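Side-chain contact in antitoxin RnlB (Escherichia coli, PDB 6Y2P), which acts as the labile antitoxin of a type II toxin-antitoxin system, inhibiting the endonuclease activity of its cognate toxin RnlA: residues D85-T88 / H89-S92. Sequence-based numbering, arbitrary orientation.
Sequences DVPT and HILS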
# COMPACT_ATOMS: atom_id res chain seq x y z
N ASP C 85 25.72 19.95 -3.05
CA ASP C 85 27.11 19.97 -2.59
C ASP C 85 28.13 19.49 -3.63
O ASP C 85 29.33 19.45 -3.32
CB ASP C 85 27.27 19.11 -1.33
CG ASP C 85 26.64 19.75 -0.11
OD1 ASP C 85 26.92 20.94 0.16
OD2 ASP C 85 25.84 19.05 0.55
N VAL C 86 27.69 19.08 -4.81
CA VAL C 86 28.59 18.68 -5.89
C VAL C 86 28.89 19.90 -6.73
O VAL C 86 27.98 20.66 -7.09
CB VAL C 86 28.02 17.52 -6.72
CG1 VAL C 86 26.60 17.79 -7.07
CG2 VAL C 86 28.82 17.29 -8.00
N PRO C 87 30.15 20.15 -7.04
CA PRO C 87 30.51 21.34 -7.81
C PRO C 87 29.73 21.42 -9.11
O PRO C 87 29.46 20.40 -9.76
CB PRO C 87 32.01 21.17 -8.06
CG PRO C 87 32.47 20.26 -6.88
CD PRO C 87 31.32 19.34 -6.64
N THR C 88 29.37 22.65 -9.50
CA THR C 88 28.48 22.84 -10.64
C THR C 88 29.12 22.41 -11.96
O THR C 88 28.41 21.93 -12.86
CB THR C 88 28.01 24.29 -10.72
OG1 THR C 88 29.12 25.19 -10.53
CG2 THR C 88 26.99 24.53 -9.63
N HIS C 89 30.45 22.53 -12.09
CA HIS C 89 31.07 22.17 -13.36
C HIS C 89 30.99 20.67 -13.62
O HIS C 89 30.73 20.26 -14.76
CB HIS C 89 32.51 22.68 -13.40
CG HIS C 89 33.48 21.89 -12.58
ND1 HIS C 89 33.80 22.24 -11.28
CD2 HIS C 89 34.23 20.80 -12.88
CE1 HIS C 89 34.70 21.38 -10.81
NE2 HIS C 89 34.97 20.50 -11.76
N ILE C 90 31.16 19.84 -12.59
CA ILE C 90 30.95 18.40 -12.74
C ILE C 90 29.51 18.12 -13.15
O ILE C 90 29.23 17.27 -14.01
CB ILE C 90 31.29 17.67 -11.43
CG1 ILE C 90 32.61 18.20 -10.81
CG2 ILE C 90 31.26 16.17 -11.65
CD1 ILE C 90 33.88 17.51 -11.30
N LEU C 91 28.57 18.86 -12.55
CA LEU C 91 27.16 18.63 -12.85
C LEU C 91 26.85 18.91 -14.30
O LEU C 91 26.19 18.09 -14.97
CB LEU C 91 26.30 19.53 -11.97
CG LEU C 91 26.45 19.05 -10.55
CD1 LEU C 91 25.49 19.82 -9.72
CD2 LEU C 91 26.15 17.55 -10.54
N SER C 92 27.38 20.01 -14.83
CA SER C 92 27.07 20.34 -16.20
C SER C 92 27.86 19.51 -17.18
O SER C 92 27.36 19.21 -18.26
CB SER C 92 27.36 21.83 -16.47
OG SER C 92 26.61 22.64 -15.59
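V86 and L91 meet through their methyl branches: V86 holds CG1 between its backbone N and carbonyl carbon (chi1 47°), while L91 turns CG anti to its carbonyl carbon (chi1 -68°), beside the backbone N. The two side chains slant across each other, V86 CG1 lying 3.5 Å from L91 CD2 and about equally near CD1, fitted into the fork of the leucine. V86 CG2 leans on the same CD2 at 3.7 Å. P87 touches the helix through CB, 4.1 Å from I90 CG1 and 3.8 Å from H89 ND1; the imidazole is met obliquely, and I90 CG1 lies over one of its faces, toward the rim. Backbone bonds close the turn: L91 N reaches P87 O weakly, whereas S92 N gives T88 O a firmer bond of 2.9 Å, with 155° at the hydrogen. S92 OG adds a weak bond to that same oxygen, 3.3 Å from T88 O. This is the first turn of helix 88-99, with P87 at the N-cap position, entered from the loop after strand 72-81; the buried V86 and, one turn on, I90 both touch L49 of strand 46-51 in the mixed sheet.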